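Local coordinates for rhamnose ABC transporter, rhamnose-binding protein (Actinomyces odontolyticus ATCC 17982, PDB 5BQ3) that probably binds a sugar such as rhamnose, as the substrate-binding component of an ABC transporter for carbohydrate uptake, at residues 127-132 with 275-280; 176-181 with 187-192; 73-78 with 100-105. All blocks are in the same frame, centred on the assembly; numbering follows the deposited sequence.

Contact 1. Residues 127-132 with 275-280; sequences LFINQV and GYVAAY
The layering of a helix on a parallel sheet, a basic feature of the periplasmic-binding-protein fold, is illustrated by Ile129 of strand 127-130 packed against Val277 and Ala278 of helix 271-287. The backbones come closest at Ile129 and Ala278, whose CA atoms lie 6.1 Å apart, a spacing consistent with the small size of the alanine. The isoleucine straddles two neighbouring helical residues with its two branches. Ile129 CG2 meets Val277 CG1, methyl to methyl, at 3.8 Å, the two side chains crossing obliquely. The other branch lies against the alanine: Ile129 CG1 is 3.8 Å from Ala278 CA and 3.9 Å from Ala278 CB, so it rests on the helix backbone as well as on the methyl. This division of labour follows from the first torsion (chi1 -42°), which sets CG1 beside the backbone N and turns CG2 opposite that nitrogen. In the six-stranded sheet, strand 127-130 is an inner member, flanked by strands 112-116 and 313-315; Val114, Phe116 and Val314 touch Ile129 from these neighbours, and Phe116 also reaches Ala278. All three residues of the contact are buried and the interaction is wholly apolar. With an alanine at Ile129 both branches would be gone, which would probably open a gap beneath the helix and leave the Val277 methyl without its mate on the strand. Beyond the contact, helix 271-287 packs on helix 40-56, where Tyr276 and Tyr280 both hydrogen-bond through their hydroxyls to Glu55.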
# COMPACT_ATOMS: atom_id res chain seq x y z
N LEU A 127 10.14 -14.14 -3.21
CA LEU A 127 10.27 -12.79 -2.66
C LEU A 127 8.92 -12.08 -2.58
O LEU A 127 8.06 -12.30 -3.43
CB LEU A 127 11.22 -11.98 -3.58
CG LEU A 127 12.34 -11.15 -2.95
CD1 LEU A 127 13.33 -12.02 -2.18
CD2 LEU A 127 13.11 -10.42 -4.02
N PHE A 128 8.74 -11.20 -1.57
CA PHE A 128 7.55 -10.36 -1.40
C PHE A 128 7.98 -8.89 -1.38
O PHE A 128 8.92 -8.53 -0.67
CB PHE A 128 6.74 -10.73 -0.14
CG PHE A 128 5.62 -9.77 0.22
CD1 PHE A 128 4.61 -9.46 -0.70
CD2 PHE A 128 5.56 -9.17 1.47
CE1 PHE A 128 3.59 -8.56 -0.38
CE2 PHE A 128 4.53 -8.28 1.80
CZ PHE A 128 3.56 -7.98 0.87
N ILE A 129 7.30 -8.05 -2.18
CA ILE A 129 7.56 -6.61 -2.28
C ILE A 129 6.41 -5.87 -1.59
O ILE A 129 5.28 -5.89 -2.09
CB ILE A 129 7.78 -6.12 -3.75
CG1 ILE A 129 8.67 -7.09 -4.59
CG2 ILE A 129 8.32 -4.68 -3.78
CD1 ILE A 129 10.15 -7.33 -4.12
N ASN A 130 6.70 -5.26 -0.44
CA ASN A 130 5.72 -4.50 0.32
C ASN A 130 5.91 -3.01 0.05
O ASN A 130 7.05 -2.54 0.00
CB ASN A 130 5.83 -4.81 1.81
CG ASN A 130 4.57 -4.60 2.63
OD1 ASN A 130 3.50 -4.21 2.13
ND2 ASN A 130 4.67 -4.90 3.91
N GLN A 131 4.80 -2.28 -0.13
CA GLN A 131 4.80 -0.83 -0.39
C GLN A 131 5.45 -0.07 0.75
O GLN A 131 6.36 0.72 0.54
CB GLN A 131 3.36 -0.30 -0.58
CG GLN A 131 2.48 -1.08 -1.55
CD GLN A 131 1.56 -2.03 -0.84
OE1 GLN A 131 1.99 -3.00 -0.19
NE2 GLN A 131 0.26 -1.79 -0.96
N VAL A 132 4.95 -0.32 1.98
CA VAL A 132 5.32 0.34 3.22
C VAL A 132 5.38 -0.66 4.39
O VAL A 132 4.69 -1.67 4.37
CB VAL A 132 4.30 1.49 3.54
CG1 VAL A 132 4.51 2.70 2.64
CG2 VAL A 132 2.85 1.00 3.44
N GLY A 275 5.50 -1.75 -8.45
CA GLY A 275 5.64 -2.56 -9.66
C GLY A 275 7.04 -2.48 -10.24
O GLY A 275 7.55 -3.48 -10.75
N TYR A 276 7.67 -1.30 -10.12
CA TYR A 276 9.03 -1.00 -10.57
C TYR A 276 10.06 -1.87 -9.83
O TYR A 276 10.85 -2.55 -10.49
CB TYR A 276 9.34 0.50 -10.37
CG TYR A 276 10.58 0.99 -11.09
CD1 TYR A 276 10.50 1.51 -12.38
CD2 TYR A 276 11.82 0.99 -10.46
CE1 TYR A 276 11.63 1.97 -13.05
CE2 TYR A 276 12.96 1.45 -11.12
CZ TYR A 276 12.86 1.94 -12.41
OH TYR A 276 13.99 2.40 -13.05
N VAL A 277 10.03 -1.87 -8.48
CA VAL A 277 10.93 -2.64 -7.60
C VAL A 277 10.72 -4.15 -7.84
O VAL A 277 11.70 -4.89 -7.93
CB VAL A 277 10.75 -2.25 -6.10
CG1 VAL A 277 11.54 -3.18 -5.17
CG2 VAL A 277 11.16 -0.80 -5.86
N ALA A 278 9.45 -4.59 -7.97
CA ALA A 278 9.06 -5.99 -8.18
C ALA A 278 9.64 -6.56 -9.48
O ALA A 278 10.13 -7.69 -9.47
CB ALA A 278 7.55 -6.12 -8.18
N ALA A 279 9.62 -5.79 -10.58
CA ALA A 279 10.15 -6.20 -11.88
C ALA A 279 11.67 -6.34 -11.83
O ALA A 279 12.21 -7.26 -12.45
CB ALA A 279 9.75 -5.20 -12.96
N TYR A 280 12.36 -5.46 -11.07
CA TYR A 280 13.81 -5.50 -10.88
C TYR A 280 14.21 -6.64 -9.95
O TYR A 280 15.26 -7.24 -10.14
CB TYR A 280 14.35 -4.16 -10.36
CG TYR A 280 14.70 -3.18 -11.46
CD1 TYR A 280 15.97 -3.19 -12.05
CD2 TYR A 280 13.77 -2.27 -11.93
CE1 TYR A 280 16.29 -2.30 -13.07
CE2 TYR A 280 14.08 -1.38 -12.96
CZ TYR A 280 15.34 -1.40 -13.53
OH TYR A 280 15.65 -0.52 -14.54

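Contact 2. Residues 176-181 with 187-192; sequences DEIASN and IEIVAK
Helix 165-180 and strand 187-194 approach each other through the C-terminal part of the helix and the first strand residues, with the CA atoms of Ile178 and Ile187 separated by 6.7 Å. Ile178 carries the helix side of the contact and touches the strand at two levels. Ile178 CG2 rests on the backbone of Ile187, 3.4 Å from Ile187 O. The longer branch is extended (chi2 156°) and runs onward to the next contact residue of the strand, so that Ile178 CD1 lies 3.8 Å from Ile189 CG1 and 4.0 Å from Ile189 CD1; the side chains of Ile178 and Ile189 cross at about a right angle. A looser touch joins Ile178 CD1 to Ile187 CG2 at 4.1 Å. The connection is the second half of a beta-alpha-beta unit, in which strand 153-159 leads through helix 165-180 to strand 187-194, an edge strand laid parallel to the first. Leu142 of helix 134-149 touches both Ile178 and Ile187 and so extends the apolar cluster. On the helix itself, the O atom of Asp176 is gripped twice, by Ser180 N and by Ser180 OG (2.7 Å), arriving from opposite faces of the carbonyl plane. Asn181 ND2 donates to Glu177 OE1, the acceptor lying close to the amide plane and met nearly along its C-O axis, while Glu177 OE2 forms a salt bridge with Lys135.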
# COMPACT_ATOMS: atom_id res chain seq x y z
N ASP A 176 1.03 2.50 21.12
CA ASP A 176 2.29 2.14 21.77
C ASP A 176 3.29 3.31 21.75
O ASP A 176 4.00 3.52 22.74
CB ASP A 176 2.93 0.91 21.09
CG ASP A 176 2.20 -0.41 21.27
OD1 ASP A 176 1.45 -0.55 22.28
OD2 ASP A 176 2.39 -1.32 20.43
N GLU A 177 3.34 4.06 20.63
CA GLU A 177 4.22 5.21 20.43
C GLU A 177 3.80 6.40 21.29
O GLU A 177 4.66 7.12 21.78
CB GLU A 177 4.24 5.61 18.95
CG GLU A 177 5.14 4.75 18.07
CD GLU A 177 6.63 4.97 18.19
OE1 GLU A 177 7.06 6.10 18.51
OE2 GLU A 177 7.39 4.01 17.92
N ILE A 178 2.48 6.59 21.48
CA ILE A 178 1.92 7.67 22.32
C ILE A 178 2.33 7.43 23.79
O ILE A 178 2.72 8.37 24.48
CB ILE A 178 0.38 7.77 22.12
CG1 ILE A 178 0.05 8.41 20.75
CG2 ILE A 178 -0.31 8.54 23.26
CD1 ILE A 178 -1.32 8.07 20.18
N ALA A 179 2.28 6.16 24.24
CA ALA A 179 2.63 5.76 25.60
C ALA A 179 4.15 5.77 25.83
O ALA A 179 4.59 6.07 26.94
CB ALA A 179 2.07 4.38 25.90
N SER A 180 4.95 5.43 24.80
CA SER A 180 6.40 5.34 24.90
C SER A 180 7.13 6.65 24.49
O SER A 180 7.70 7.31 25.36
CB SER A 180 6.94 4.17 24.09
OG SER A 180 6.64 4.28 22.70
N ASN A 181 7.12 7.01 23.19
CA ASN A 181 7.81 8.18 22.65
C ASN A 181 7.29 9.50 23.23
O ASN A 181 6.08 9.74 23.24
CB ASN A 181 7.70 8.21 21.12
CG ASN A 181 8.83 8.90 20.40
OD1 ASN A 181 9.37 9.93 20.83
ND2 ASN A 181 9.20 8.36 19.24
N ILE A 187 -0.32 13.86 22.25
CA ILE A 187 -1.47 13.36 21.49
C ILE A 187 -2.34 12.52 22.42
O ILE A 187 -1.89 11.51 22.96
CB ILE A 187 -1.04 12.57 20.21
CG1 ILE A 187 -0.20 13.45 19.25
CG2 ILE A 187 -2.26 11.97 19.49
CD1 ILE A 187 0.72 12.69 18.30
N GLU A 188 -3.60 12.95 22.63
CA GLU A 188 -4.55 12.25 23.47
C GLU A 188 -5.68 11.66 22.62
O GLU A 188 -6.49 12.41 22.08
CB GLU A 188 -5.11 13.19 24.56
CG GLU A 188 -5.97 12.48 25.60
CD GLU A 188 -7.05 13.31 26.28
OE1 GLU A 188 -7.15 14.52 26.01
OE2 GLU A 188 -7.81 12.72 27.09
N ILE A 189 -5.71 10.32 22.50
CA ILE A 189 -6.77 9.62 21.77
C ILE A 189 -8.01 9.64 22.67
O ILE A 189 -7.94 9.20 23.82
CB ILE A 189 -6.38 8.19 21.29
CG1 ILE A 189 -5.06 8.19 20.45
CG2 ILE A 189 -7.53 7.49 20.54
CD1 ILE A 189 -5.02 9.07 19.14
N VAL A 190 -9.11 10.22 22.17
CA VAL A 190 -10.35 10.38 22.94
C VAL A 190 -11.49 9.51 22.38
O VAL A 190 -12.51 9.34 23.05
CB VAL A 190 -10.78 11.88 23.06
CG1 VAL A 190 -9.72 12.70 23.78
CG2 VAL A 190 -11.11 12.48 21.70
N ALA A 191 -11.33 8.97 21.16
CA ALA A 191 -12.34 8.13 20.51
C ALA A 191 -11.74 7.20 19.45
O ALA A 191 -10.74 7.55 18.81
CB ALA A 191 -13.42 8.99 19.88
N LYS A 192 -12.38 6.03 19.26
CA LYS A 192 -12.03 5.01 18.27
C LYS A 192 -13.33 4.49 17.64
O LYS A 192 -13.98 3.60 18.20
CB LYS A 192 -11.21 3.87 18.89
CG LYS A 192 -9.73 4.20 19.08
CD LYS A 192 -8.84 2.98 18.86
CE LYS A 192 -8.66 2.13 20.09
NZ LYS A 192 -7.97 0.85 19.77

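Contact 3. Residues 73-78 with 100-105; sequences SQVSFI and CPALQD
With CG1 of Ile78 set beside its backbone N (chi1 -60°) and the chain extended beyond it (chi2 150°), CG2 and CD1 both come to bear on helix 100-109. In Leu103 the first two torsions together (chi1 -67°, chi2 175°) bring the CD2 methyl to the isoleucine. The two side chains cross at about a right angle, and Leu103 CD2 lies 3.9 Å from Ile78 CG2 and 4.0 Å from Ile78 CD1. Between the helices stands Ala102, whose methyl points toward helix 75-83. Ala102 CB is 3.9 Å from Ile78 CG2 and, on the preceding turn, 4.1 Å from Val75 CG1; the same Ile78 methyl also rests against the Ala102 carbonyl. The CA atoms of Val75 and Ala102 are 5.9 Å apart, a close approach that fits so short a side chain. Helix 100-109 is further tied at its start by the Cys100-Cys124 disulfide, and Gln74 hydrogen-bonds to the backbones of Pro34, Ala92 and Asn94. The pair packs on strand 88-91: Ile91 touches both Ile78 and Leu103, and Leu89 adds to the cover of Leu103, so the two helices lie side by side on this strand of the six-stranded sheet.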
# COMPACT_ATOMS: atom_id res chain seq x y z
N SER A 73 -9.59 -16.82 -8.17
CA SER A 73 -9.81 -16.31 -9.53
C SER A 73 -8.52 -16.23 -10.38
O SER A 73 -8.60 -16.23 -11.61
CB SER A 73 -10.47 -14.94 -9.48
OG SER A 73 -9.67 -13.98 -8.81
N GLN A 74 -7.34 -16.17 -9.72
CA GLN A 74 -6.03 -16.06 -10.37
C GLN A 74 -5.37 -17.42 -10.68
O GLN A 74 -4.45 -17.47 -11.49
CB GLN A 74 -5.07 -15.25 -9.48
CG GLN A 74 -5.52 -13.81 -9.23
CD GLN A 74 -4.75 -13.16 -8.11
OE1 GLN A 74 -4.79 -13.60 -6.95
NE2 GLN A 74 -4.08 -12.07 -8.41
N VAL A 75 -5.84 -18.52 -10.03
CA VAL A 75 -5.32 -19.89 -10.13
C VAL A 75 -5.22 -20.38 -11.60
O VAL A 75 -4.19 -20.95 -11.97
CB VAL A 75 -6.15 -20.88 -9.25
CG1 VAL A 75 -5.68 -22.32 -9.41
CG2 VAL A 75 -6.10 -20.47 -7.78
N SER A 76 -6.27 -20.15 -12.41
CA SER A 76 -6.29 -20.56 -13.82
C SER A 76 -5.25 -19.80 -14.65
O SER A 76 -4.68 -20.37 -15.58
CB SER A 76 -7.68 -20.38 -14.43
OG SER A 76 -8.10 -19.03 -14.37
N PHE A 77 -5.00 -18.52 -14.31
CA PHE A 77 -4.04 -17.64 -14.98
C PHE A 77 -2.59 -17.99 -14.61
O PHE A 77 -1.72 -17.87 -15.47
CB PHE A 77 -4.33 -16.16 -14.69
CG PHE A 77 -5.63 -15.70 -15.29
CD1 PHE A 77 -5.69 -15.26 -16.61
CD2 PHE A 77 -6.81 -15.74 -14.56
CE1 PHE A 77 -6.90 -14.86 -17.18
CE2 PHE A 77 -8.02 -15.34 -15.13
CZ PHE A 77 -8.06 -14.90 -16.43
N ILE A 78 -2.34 -18.43 -13.35
CA ILE A 78 -1.00 -18.84 -12.89
C ILE A 78 -0.60 -20.10 -13.66
O ILE A 78 0.48 -20.14 -14.24
CB ILE A 78 -0.92 -19.04 -11.34
CG1 ILE A 78 -1.26 -17.74 -10.58
CG2 ILE A 78 0.46 -19.56 -10.92
CD1 ILE A 78 -1.91 -17.96 -9.21
N CYS A 100 -1.62 -20.30 -3.46
CA CYS A 100 -0.40 -20.98 -3.01
C CYS A 100 -0.08 -22.30 -3.77
O CYS A 100 1.07 -22.41 -4.19
CB CYS A 100 -0.42 -21.21 -1.51
SG CYS A 100 1.19 -21.63 -0.79
N PRO A 101 -1.00 -23.29 -3.99
CA PRO A 101 -0.59 -24.51 -4.71
C PRO A 101 -0.18 -24.25 -6.17
O PRO A 101 0.73 -24.91 -6.66
CB PRO A 101 -1.84 -25.40 -4.65
CG PRO A 101 -2.64 -24.86 -3.55
CD PRO A 101 -2.41 -23.39 -3.57
N ALA A 102 -0.85 -23.29 -6.85
CA ALA A 102 -0.56 -22.91 -8.23
C ALA A 102 0.81 -22.22 -8.34
O ALA A 102 1.54 -22.47 -9.29
CB ALA A 102 -1.65 -22.01 -8.78
N LEU A 103 1.15 -21.38 -7.33
CA LEU A 103 2.43 -20.66 -7.27
C LEU A 103 3.58 -21.61 -6.90
O LEU A 103 4.71 -21.39 -7.34
CB LEU A 103 2.36 -19.50 -6.27
CG LEU A 103 1.45 -18.31 -6.61
CD1 LEU A 103 1.41 -17.32 -5.46
CD2 LEU A 103 1.88 -17.62 -7.89
N GLN A 104 3.30 -22.65 -6.10
CA GLN A 104 4.29 -23.66 -5.70
C GLN A 104 4.64 -24.56 -6.89
O GLN A 104 5.78 -25.00 -7.01
CB GLN A 104 3.79 -24.48 -4.51
CG GLN A 104 3.95 -23.76 -3.18
CD GLN A 104 3.39 -24.52 -2.01
OE1 GLN A 104 2.29 -25.06 -2.06
NE2 GLN A 104 4.12 -24.54 -0.91
N ASP A 105 3.66 -24.78 -7.79
CA ASP A 105 3.83 -25.55 -9.03
C ASP A 105 4.65 -24.75 -10.04
O ASP A 105 5.31 -25.33 -10.90
CB ASP A 105 2.47 -25.94 -9.63
CG ASP A 105 1.77 -27.12 -8.98
OD1 ASP A 105 2.47 -27.97 -8.36
OD2 ASP A 105 0.54 -27.24 -9.13

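How the contacts relate
The three contacts sample both lobes of a bilobed binding protein. Contacts 1 and 3 belong to the lobe built on the six-stranded sheet; their centres are about 19 Å apart and their nearest atoms about 9 Å, so they do not touch. Contact 2 lies in the lobe of the four-stranded sheet, its centre about 32 Å from that of contact 1 and about 42 Å from that of contact 3. Segment 127-132 leads from the first lobe to helix 134-149, which packs on contact 2, whereas 275-280 belongs to the chain's return. In this family, sugar probably binds in the cleft between the lobes; the contacts described pack the lobes themselves.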